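Local coordinates for minor fimbrium subunit Mfa5 (Porphyromonas gingivalis ATCC 33277, PDB 6TO1), which serves as an accessory subunit of the minor fimbriae, cell-surface pili that mediate biofilm formation and adhesion to host cells and other oral bacteria, at residues Ala238-Phe252 with Arg330-Ala343. Numbering follows the deposited sequence.
Sequences ATEQYPVKNVTTADF and RFPHPYYYYFPCNA. With PO4 (phosphate ion), chain C.
Ala238 and Cys341 bring the two backbones within 4.9 Å between CA atoms, whereas Phe252 and Tyr336 stand 7.0 Å apart by CA; four waters bridge the segments, and the one direct hydrogen bond is weak, Ala238 N to Cys341 SG at 3.6 Å. An aromatic cluster of Phe252, Phe331, Tyr336 and Tyr338 fills one end. Tyr336 turns its ring edge to the face of Phe252, planes at 88°, and lays its CB over that face. Phe252 in turn sends CZ, 3.7 Å from Tyr338 CE1, edge-on into the face of Tyr338, and meets Phe331 obliquely. With Thr249 OG1 between N and C (chi1 54°), CG2 falls beside the backbone N and makes CH-pi contacts over Phe331 and Tyr336. Val247 CG2 reaches the phenol oxygen of Tyr338, which also takes a water proton and bonds to Glu328. At the other end Pro340 packs on Ala238, CB to CB 3.7 Å, and on the Glu240 backbone. Gln241 NE2 donates almost straight (170°) to Tyr242 O, fixing the amide so that OE1 accepts from the water bound to Phe339 N, the N-cap of helix 340-353. The Thr239 side chain lies about 5 Å from the magnesium ion of the metal-ion-dependent adhesion site (Ser135, Ser137, Thr207); its OG1 donates to a phosphate, probably from the crystallisation liquor, also bonded by Ser136, Ser137, Gly206 and Thr207. The loop leaving strand 227-234 thus runs into strand 252-253, which shares a four-stranded mixed sheet with 336-338, strand 296-298 between them, while helix 209-220 touches Ala238, Gln241 and Ala343.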
ATOM      1  N   ALA A 238     -21.578 -31.183  21.756  1.00 17.23           N
ATOM      2  CA  ALA A 238     -22.377 -30.257  22.547  1.00 17.55           C
ATOM      3  C   ALA A 238     -23.432 -31.024  23.334  1.00 17.57           C
ATOM      4  O   ALA A 238     -24.015 -31.993  22.848  1.00 18.17           O
ATOM      5  CB  ALA A 238     -23.023 -29.189  21.651  1.00 18.23           C
ATOM      6  N   THR A 239     -23.672 -30.589  24.566  1.00 16.72           N
ATOM      7  CA  THR A 239     -24.625 -31.266  25.417  1.00 15.97           C
ATOM      8  C   THR A 239     -25.615 -30.324  26.097  1.00 18.41           C
ATOM      9  O   THR A 239     -26.437 -30.791  26.895  1.00 20.03           O
ATOM     10  CB  THR A 239     -23.900 -32.086  26.502  1.00 20.32           C
ATOM     11  OG1 THR A 239     -23.105 -31.216  27.315  1.00 20.05           O
ATOM     12  CG2 THR A 239     -23.033 -33.174  25.896  1.00 18.40           C
ATOM     13  N   GLU A 240     -25.545 -29.025  25.835  1.00 16.62           N
ATOM     14  CA  GLU A 240     -26.443 -28.031  26.422  1.00 17.90           C
ATOM     15  C   GLU A 240     -26.801 -27.004  25.360  1.00 16.38           C
ATOM     16  O   GLU A 240     -26.012 -26.752  24.444  1.00 16.81           O
ATOM     17  CB  GLU A 240     -25.797 -27.298  27.603  1.00 17.84           C
ATOM     18  CG  GLU A 240     -25.275 -28.224  28.704  1.00 17.75           C
ATOM     19  CD  GLU A 240     -26.293 -28.494  29.795  1.00 21.79           C
ATOM     20  OE1 GLU A 240     -27.404 -27.917  29.766  1.00 20.13           O
ATOM     21  OE2 GLU A 240     -25.986 -29.320  30.692  1.00 22.85           O
ATOM     22  N   GLN A 241     -27.970 -26.384  25.506  1.00 15.56           N
ATOM     23  CA  GLN A 241     -28.384 -25.338  24.583  1.00 16.72           C
ATOM     24  C   GLN A 241     -29.418 -24.432  25.242  1.00 15.51           C
ATOM     25  O   GLN A 241     -29.908 -24.693  26.346  1.00 19.05           O
ATOM     26  CB  GLN A 241     -28.934 -25.940  23.283  1.00 18.43           C
ATOM     27  CG  GLN A 241     -30.323 -26.525  23.419  1.00 16.94           C
ATOM     28  CD  GLN A 241     -30.952 -26.838  22.070  1.00 15.98           C
ATOM     29  OE1 GLN A 241     -30.636 -27.830  21.442  1.00 15.66           O
ATOM     30  NE2 GLN A 241     -31.833 -25.969  21.619  1.00 18.58           N
ATOM     31  N   TYR A 242     -29.766 -23.353  24.518  1.00 17.80           N
ATOM     32  CA  TYR A 242     -30.771 -22.435  25.011  1.00 19.08           C
ATOM     33  C   TYR A 242     -32.179 -22.920  24.668  1.00 17.03           C
ATOM     34  O   TYR A 242     -32.391 -23.594  23.649  1.00 16.22           O
ATOM     35  CB  TYR A 242     -30.578 -21.032  24.415  1.00 18.91           C
ATOM     36  CG  TYR A 242     -29.342 -20.331  24.919  1.00 20.39           C
ATOM     37  CD1 TYR A 242     -29.094 -20.237  26.290  1.00 22.30           C
ATOM     38  CD2 TYR A 242     -28.420 -19.778  24.034  1.00 18.08           C
ATOM     39  CE1 TYR A 242     -27.974 -19.614  26.762  1.00 17.08           C
ATOM     40  CE2 TYR A 242     -27.279 -19.145  24.497  1.00 17.22           C
ATOM     41  CZ  TYR A 242     -27.061 -19.080  25.869  1.00 15.90           C
ATOM     42  OH  TYR A 242     -25.944 -18.462  26.349  1.00 19.81           O
ATOM     43  N   PRO A 243     -33.161 -22.499  25.462  1.00 20.05           N
ATOM     44  CA  PRO A 243     -34.549 -22.864  25.177  1.00 20.40           C
ATOM     45  C   PRO A 243     -35.035 -22.305  23.854  1.00 22.16           C
ATOM     46  O   PRO A 243     -34.606 -21.241  23.400  1.00 19.22           O
ATOM     47  CB  PRO A 243     -35.334 -22.235  26.338  1.00 22.44           C
ATOM     48  CG  PRO A 243     -34.331 -21.977  27.408  1.00 21.75           C
ATOM     49  CD  PRO A 243     -33.028 -21.718  26.707  1.00 20.89           C
ATOM     50  N   VAL A 244     -35.970 -23.025  23.265  1.00 18.81           N
ATOM     51  CA  VAL A 244     -36.632 -22.632  22.031  1.00 17.61           C
ATOM     52  C   VAL A 244     -38.000 -22.047  22.389  1.00 24.12           C
ATOM     53  O   VAL A 244     -38.810 -22.707  23.046  1.00 19.92           O
ATOM     54  CB  VAL A 244     -36.783 -23.831  21.088  1.00 19.92           C
ATOM     55  CG1 VAL A 244     -37.637 -23.462  19.878  1.00 23.06           C
ATOM     56  CG2 VAL A 244     -35.423 -24.381  20.636  1.00 19.83           C
ATOM     57  N   LYS A 245     -38.273 -20.844  21.907  1.00 22.04           N
ATOM     58  CA  LYS A 245     -39.525 -20.154  22.184  1.00 21.51           C
ATOM     59  C   LYS A 245     -40.656 -20.729  21.358  1.00 20.15           C
ATOM     60  O   LYS A 245     -40.471 -21.084  20.184  1.00 21.58           O
ATOM     61  CB  LYS A 245     -39.396 -18.663  21.867  1.00 20.15           C
ATOM     62  CG  LYS A 245     -38.348 -17.953  22.656  1.00 22.99           C
ATOM     63  CD  LYS A 245     -38.416 -16.457  22.295  1.00 26.20           C
ATOM     64  CE  LYS A 245     -37.767 -15.588  23.341  1.00 35.99           C
ATOM     65  NZ  LYS A 245     -37.932 -14.127  23.018  1.00 35.33           N
ATOM     66  N   ASN A 246     -41.823 -20.846  22.000  1.00 25.09           N
ATOM     67  CA  ASN A 246     -43.036 -21.364  21.372  1.00 19.50           C
ATOM     68  C   ASN A 246     -42.739 -22.609  20.556  1.00 23.59           C
ATOM     69  O   ASN A 246     -43.069 -22.710  19.374  1.00 22.80           O
ATOM     70  CB  ASN A 246     -43.696 -20.301  20.501  1.00 26.83           C
ATOM     71  CG  ASN A 246     -44.059 -19.068  21.282  1.00 39.44           C
ATOM     72  OD1 ASN A 246     -43.645 -17.958  20.946  1.00 43.53           O
ATOM     73  ND2 ASN A 246     -44.821 -19.258  22.346  1.00 43.37           N
ATOM     74  N   VAL A 247     -42.120 -23.590  21.213  1.00 20.24           N
ATOM     75  CA  VAL A 247     -41.593 -24.732  20.484  1.00 20.11           C
ATOM     76  C   VAL A 247     -42.740 -25.563  19.923  1.00 24.56           C
ATOM     77  O   VAL A 247     -43.792 -25.741  20.564  1.00 22.84           O
ATOM     78  CB  VAL A 247     -40.670 -25.561  21.392  1.00 19.56           C
ATOM     79  CG1 VAL A 247     -41.462 -26.132  22.593  1.00 26.13           C
ATOM     80  CG2 VAL A 247     -39.967 -26.647  20.588  1.00 21.15           C
ATOM     81  N   THR A 248     -42.556 -26.050  18.696  1.00 26.45           N
ATOM     82  CA  THR A 248     -43.516 -26.925  18.028  1.00 23.63           C
ATOM     83  C   THR A 248     -42.758 -28.084  17.395  1.00 27.99           C
ATOM     84  O   THR A 248     -41.534 -28.049  17.268  1.00 19.03           O
ATOM     85  CB  THR A 248     -44.311 -26.243  16.906  1.00 24.73           C
ATOM     86  OG1 THR A 248     -43.507 -26.174  15.717  1.00 27.03           O
ATOM     87  CG2 THR A 248     -44.780 -24.851  17.308  1.00 27.51           C
ATOM     88  N   THR A 249     -43.503 -29.090  16.918  1.00 21.29           N
ATOM     89  CA  THR A 249     -42.866 -30.228  16.266  1.00 22.82           C
ATOM     90  C   THR A 249     -42.118 -29.808  15.009  1.00 22.05           C
ATOM     91  O   THR A 249     -41.234 -30.544  14.544  1.00 25.91           O
ATOM     92  CB  THR A 249     -43.903 -31.311  15.912  1.00 28.40           C
ATOM     93  OG1 THR A 249     -44.972 -30.742  15.135  1.00 26.09           O
ATOM     94  CG2 THR A 249     -44.454 -31.950  17.183  1.00 25.55           C
ATOM     95  N   ALA A 250     -42.452 -28.655  14.441  1.00 23.56           N
ATOM     96  CA  ALA A 250     -41.803 -28.210  13.216  1.00 26.18           C
ATOM     97  C   ALA A 250     -40.406 -27.667  13.471  1.00 21.89           C
ATOM     98  O   ALA A 250     -39.694 -27.357  12.520  1.00 23.68           O
ATOM     99  CB  ALA A 250     -42.647 -27.149  12.508  1.00 26.05           C
ATOM    100  N   ASP A 251     -40.000 -27.559  14.726  1.00 21.60           N
ATOM    101  CA  ASP A 251     -38.665 -27.118  15.084  1.00 24.80           C
ATOM    102  C   ASP A 251     -37.677 -28.277  15.132  1.00 22.62           C
ATOM    103  O   ASP A 251     -36.529 -28.086  15.556  1.00 22.07           O
ATOM    104  CB  ASP A 251     -38.742 -26.395  16.424  1.00 20.87           C
ATOM    105  CG  ASP A 251     -39.591 -25.140  16.357  1.00 24.72           C
ATOM    106  OD1 ASP A 251     -39.647 -24.532  15.259  1.00 23.80           O
ATOM    107  OD2 ASP A 251     -40.167 -24.752  17.395  1.00 22.54           O
ATOM    108  N   PHE A 252     -38.106 -29.467  14.706  1.00 21.44           N
ATOM    109  CA  PHE A 252     -37.311 -30.684  14.747  1.00 21.67           C
ATOM    110  C   PHE A 252     -37.334 -31.289  13.359  1.00 20.85           C
ATOM    111  O   PHE A 252     -38.180 -30.936  12.526  1.00 22.02           O
ATOM    112  CB  PHE A 252     -37.838 -31.686  15.789  1.00 19.07           C
ATOM    113  CG  PHE A 252     -37.891 -31.119  17.164  1.00 19.63           C
ATOM    114  CD1 PHE A 252     -36.964 -31.478  18.107  1.00 20.07           C
ATOM    115  CD2 PHE A 252     -38.876 -30.198  17.515  1.00 22.10           C
ATOM    116  CE1 PHE A 252     -36.994 -30.925  19.388  1.00 19.83           C
ATOM    117  CE2 PHE A 252     -38.906 -29.622  18.763  1.00 23.66           C
ATOM    118  CZ  PHE A 252     -37.983 -29.997  19.721  1.00 25.28           C
ATOM    119  N   ARG A 330     -43.171 -33.115  25.946  1.00 25.68           N
ATOM    120  CA  ARG A 330     -44.449 -32.544  25.552  1.00 25.22           C
ATOM    121  C   ARG A 330     -44.882 -32.970  24.161  1.00 26.04           C
ATOM    122  O   ARG A 330     -46.010 -32.666  23.769  1.00 25.25           O
ATOM    123  CB  ARG A 330     -44.402 -31.016  25.616  1.00 22.77           C
ATOM    124  CG  ARG A 330     -44.260 -30.523  27.032  1.00 25.32           C
ATOM    125  CD  ARG A 330     -44.092 -29.047  27.077  1.00 30.56           C
ATOM    126  NE  ARG A 330     -42.722 -28.688  26.715  1.00 26.37           N
ATOM    127  CZ  ARG A 330     -42.262 -27.447  26.732  1.00 28.51           C
ATOM    128  NH1 ARG A 330     -43.056 -26.448  27.079  1.00 24.80           N
ATOM    129  NH2 ARG A 330     -41.007 -27.219  26.408  1.00 21.60           N
ATOM    130  N   PHE A 331     -44.029 -33.666  23.415  1.00 23.35           N
ATOM    131  CA  PHE A 331     -44.375 -34.103  22.081  1.00 21.76           C
ATOM    132  C   PHE A 331     -44.454 -35.618  22.046  1.00 20.40           C
ATOM    133  O   PHE A 331     -43.767 -36.302  22.808  1.00 21.49           O
ATOM    134  CB  PHE A 331     -43.372 -33.618  21.026  1.00 21.09           C
ATOM    135  CG  PHE A 331     -43.346 -32.126  20.885  1.00 22.78           C
ATOM    136  CD1 PHE A 331     -44.525 -31.389  20.879  1.00 28.07           C
ATOM    137  CD2 PHE A 331     -42.151 -31.452  20.759  1.00 28.14           C
ATOM    138  CE1 PHE A 331     -44.502 -30.004  20.768  1.00 32.81           C
ATOM    139  CE2 PHE A 331     -42.123 -30.052  20.650  1.00 27.16           C
ATOM    140  CZ  PHE A 331     -43.277 -29.340  20.648  1.00 25.14           C
ATOM    141  N   PRO A 332     -45.261 -36.165  21.190  1.00 22.66           N
ATOM    142  CA  PRO A 332     -45.511 -37.609  21.260  1.00 27.36           C
ATOM    143  C   PRO A 332     -44.593 -38.451  20.393  1.00 26.98           C
ATOM    144  O   PRO A 332     -43.637 -37.952  19.790  1.00 22.98           O
ATOM    145  CB  PRO A 332     -46.959 -37.716  20.771  1.00 27.96           C
ATOM    146  CG  PRO A 332     -47.010 -36.673  19.677  1.00 32.21           C
ATOM    147  CD  PRO A 332     -46.115 -35.508  20.182  1.00 25.95           C
ATOM    148  N   HIS A 333     -44.891 -39.748  20.338  1.00 24.77           N
ATOM    149  CA  HIS A 333     -44.364 -40.673  19.328  1.00 20.50           C
ATOM    150  C   HIS A 333     -44.312 -39.976  17.975  1.00 20.63           C
ATOM    151  O   HIS A 333     -45.284 -39.322  17.584  1.00 26.01           O
ATOM    152  CB  HIS A 333     -45.256 -41.919  19.329  1.00 21.97           C
ATOM    153  CG  HIS A 333     -44.778 -43.013  18.435  1.00 19.81           C
ATOM    154  ND1 HIS A 333     -44.836 -42.928  17.061  1.00 21.47           N
ATOM    155  CD2 HIS A 333     -44.220 -44.210  18.719  1.00 25.70           C
ATOM    156  CE1 HIS A 333     -44.339 -44.033  16.535  1.00 24.02           C
ATOM    157  NE2 HIS A 333     -43.957 -44.826  17.521  1.00 24.02           N
ATOM    158  N   PRO A 334     -43.205 -40.080  17.210  1.00 19.03           N
ATOM    159  CA  PRO A 334     -42.063 -40.975  17.408  1.00 19.17           C
ATOM    160  C   PRO A 334     -40.925 -40.450  18.250  1.00 18.92           C
ATOM    161  O   PRO A 334     -39.854 -41.064  18.242  1.00 20.71           O
ATOM    162  CB  PRO A 334     -41.561 -41.206  15.965  1.00 25.32           C
ATOM    163  CG  PRO A 334     -41.845 -39.882  15.300  1.00 23.33           C
ATOM    164  CD  PRO A 334     -43.177 -39.429  15.885  1.00 22.55           C
ATOM    165  N   TYR A 335     -41.184 -39.342  18.951  1.00 17.33           N
ATOM    166  CA  TYR A 335     -40.357 -38.760  19.999  1.00 21.97           C
ATOM    167  C   TYR A 335     -39.398 -37.733  19.404  1.00 20.38           C
ATOM    168  O   TYR A 335     -38.912 -37.866  18.262  1.00 18.34           O
ATOM    169  CB  TYR A 335     -39.626 -39.812  20.821  1.00 17.66           C
ATOM    170  CG  TYR A 335     -40.561 -40.856  21.354  1.00 24.01           C
ATOM    171  CD1 TYR A 335     -41.739 -40.498  22.006  1.00 23.61           C
ATOM    172  CD2 TYR A 335     -40.291 -42.202  21.178  1.00 23.50           C
ATOM    173  CE1 TYR A 335     -42.623 -41.471  22.469  1.00 27.49           C
ATOM    174  CE2 TYR A 335     -41.181 -43.178  21.630  1.00 21.60           C
ATOM    175  CZ  TYR A 335     -42.336 -42.801  22.267  1.00 29.01           C
ATOM    176  OH  TYR A 335     -43.201 -43.793  22.727  1.00 27.52           O
ATOM    177  N   TYR A 336     -39.237 -36.648  20.174  1.00 19.23           N
ATOM    178  CA  TYR A 336     -38.586 -35.410  19.763  1.00 18.72           C
ATOM    179  C   TYR A 336     -37.506 -35.062  20.779  1.00 22.21           C
ATOM    180  O   TYR A 336     -37.735 -35.166  21.987  1.00 18.82           O
ATOM    181  CB  TYR A 336     -39.597 -34.254  19.676  1.00 18.59           C
ATOM    182  CG  TYR A 336     -40.623 -34.498  18.626  1.00 20.75           C
ATOM    183  CD1 TYR A 336     -40.575 -33.815  17.428  1.00 22.90           C
ATOM    184  CD2 TYR A 336     -41.619 -35.461  18.802  1.00 21.36           C
ATOM    185  CE1 TYR A 336     -41.500 -34.057  16.427  1.00 28.01           C
ATOM    186  CE2 TYR A 336     -42.536 -35.713  17.803  1.00 21.88           C
ATOM    187  CZ  TYR A 336     -42.479 -35.014  16.636  1.00 26.75           C
ATOM    188  OH  TYR A 336     -43.400 -35.254  15.648  1.00 27.55           O
ATOM    189  N   TYR A 337     -36.340 -34.624  20.285  1.00 17.99           N
ATOM    190  CA  TYR A 337     -35.174 -34.415  21.136  1.00 18.49           C
ATOM    191  C   TYR A 337     -34.464 -33.148  20.706  1.00 15.84           C
ATOM    192  O   TYR A 337     -34.192 -32.978  19.511  1.00 17.96           O
ATOM    193  CB  TYR A 337     -34.176 -35.581  21.045  1.00 20.12           C
ATOM    194  CG  TYR A 337     -34.804 -36.896  21.387  1.00 20.85           C
ATOM    195  CD1 TYR A 337     -34.738 -37.397  22.678  1.00 19.25           C
ATOM    196  CD2 TYR A 337     -35.520 -37.593  20.440  1.00 18.81           C
ATOM    197  CE1 TYR A 337     -35.350 -38.578  23.014  1.00 20.87           C
ATOM    198  CE2 TYR A 337     -36.141 -38.776  20.766  1.00 19.44           C
ATOM    199  CZ  TYR A 337     -36.049 -39.256  22.051  1.00 16.85           C
ATOM    200  OH  TYR A 337     -36.692 -40.452  22.347  1.00 20.41           O
ATOM    201  N   TYR A 338     -34.163 -32.267  21.665  1.00 16.71           N
ATOM    202  CA  TYR A 338     -33.240 -31.175  21.384  1.00 14.87           C
ATOM    203  C   TYR A 338     -31.859 -31.769  21.112  1.00 14.45           C
ATOM    204  O   TYR A 338     -31.460 -32.774  21.711  1.00 16.57           O
ATOM    205  CB  TYR A 338     -33.209 -30.177  22.544  1.00 16.34           C
ATOM    206  CG  TYR A 338     -34.572 -29.538  22.805  1.00 15.54           C
ATOM    207  CD1 TYR A 338     -35.015 -28.445  22.063  1.00 17.76           C
ATOM    208  CD2 TYR A 338     -35.422 -30.053  23.785  1.00 21.79           C
ATOM    209  CE1 TYR A 338     -36.269 -27.893  22.283  1.00 17.26           C
ATOM    210  CE2 TYR A 338     -36.655 -29.481  24.040  1.00 16.21           C
ATOM    211  CZ  TYR A 338     -37.086 -28.432  23.269  1.00 18.80           C
ATOM    212  OH  TYR A 338     -38.322 -27.870  23.505  1.00 22.54           O
ATOM    213  N   PHE A 339     -31.139 -31.154  20.182  1.00 14.21           N
ATOM    214  CA  PHE A 339     -29.886 -31.660  19.634  1.00 14.98           C
ATOM    215  C   PHE A 339     -28.868 -30.532  19.730  1.00 14.79           C
ATOM    216  O   PHE A 339     -28.725 -29.727  18.796  1.00 16.31           O
ATOM    217  CB  PHE A 339     -30.126 -32.134  18.201  1.00 15.92           C
ATOM    218  CG  PHE A 339     -28.918 -32.714  17.509  1.00 17.43           C
ATOM    219  CD1 PHE A 339     -27.841 -33.224  18.216  1.00 15.75           C
ATOM    220  CD2 PHE A 339     -28.893 -32.753  16.135  1.00 16.00           C
ATOM    221  CE1 PHE A 339     -26.748 -33.743  17.558  1.00 16.32           C
ATOM    222  CE2 PHE A 339     -27.817 -33.272  15.456  1.00 15.18           C
ATOM    223  CZ  PHE A 339     -26.732 -33.768  16.168  1.00 15.54           C
ATOM    224  N   PRO A 340     -28.171 -30.410  20.864  1.00 16.95           N
ATOM    225  CA  PRO A 340     -27.270 -29.253  21.034  1.00 18.56           C
ATOM    226  C   PRO A 340     -26.223 -29.072  19.960  1.00 15.36           C
ATOM    227  O   PRO A 340     -25.870 -27.917  19.667  1.00 17.91           O
ATOM    228  CB  PRO A 340     -26.649 -29.506  22.422  1.00 12.19           C
ATOM    229  CG  PRO A 340     -27.795 -30.074  23.188  1.00 17.29           C
ATOM    230  CD  PRO A 340     -28.484 -31.027  22.180  1.00 16.71           C
ATOM    231  N   CYS A 341     -25.715 -30.141  19.332  1.00 15.35           N
ATOM    232  CA  CYS A 341     -24.764 -29.938  18.258  1.00 13.99           C
ATOM    233  C   CYS A 341     -25.390 -29.125  17.123  1.00 16.30           C
ATOM    234  O   CYS A 341     -24.745 -28.244  16.549  1.00 15.59           O
ATOM    235  CB  CYS A 341     -24.255 -31.267  17.705  1.00 18.05           C
ATOM    236  SG  CYS A 341     -23.083 -32.200  18.689  1.00 18.36           S
ATOM    237  N   ASN A 342     -26.645 -29.426  16.779  1.00 17.13           N
ATOM    238  CA  ASN A 342     -27.349 -28.662  15.753  1.00 18.74           C
ATOM    239  C   ASN A 342     -27.662 -27.248  16.233  1.00 15.72           C
ATOM    240  O   ASN A 342     -27.596 -26.311  15.454  1.00 14.96           O
ATOM    241  CB  ASN A 342     -28.651 -29.380  15.358  1.00 17.94           C
ATOM    242  CG  ASN A 342     -28.543 -30.100  14.006  1.00 17.69           C
ATOM    243  OD1 ASN A 342     -27.456 -30.225  13.435  1.00 15.07           O
ATOM    244  ND2 ASN A 342     -29.664 -30.567  13.515  1.00 16.90           N
ATOM    245  N   ALA A 343     -27.998 -27.062  17.515  1.00 15.39           N
ATOM    246  CA  ALA A 343     -28.215 -25.701  18.003  1.00 17.42           C
ATOM    247  C   ALA A 343     -26.948 -24.849  17.876  1.00 13.57           C
ATOM    248  O   ALA A 343     -27.024 -23.647  17.594  1.00 16.90           O
ATOM    249  CB  ALA A 343     -28.686 -25.717  19.451  1.00 18.27           C
TER
HETATM  250  P   PO4 C1102     -19.834 -32.681  29.323  1.00 20.59           P
HETATM  251  O1  PO4 C1102     -19.639 -32.299  30.802  1.00 20.91           O
HETATM  252  O2  PO4 C1102     -21.045 -31.945  28.766  1.00 20.30           O
HETATM  253  O3  PO4 C1102     -20.125 -34.169  29.288  1.00 23.39           O
HETATM  254  O4  PO4 C1102     -18.599 -32.447  28.540  1.00 19.73           O
HETATM  255  O   HOH W   1     -25.667 -32.711  20.758  1.00 15.44           O
HETATM  256  O   HOH W   2     -24.946 -26.200  22.007  1.00 13.77           O
HETATM  257  O   HOH W   3     -32.065 -28.598  19.292  1.00 19.89           O
HETATM  258  O   HOH W   4     -37.740 -25.252  24.399  1.00 21.88           O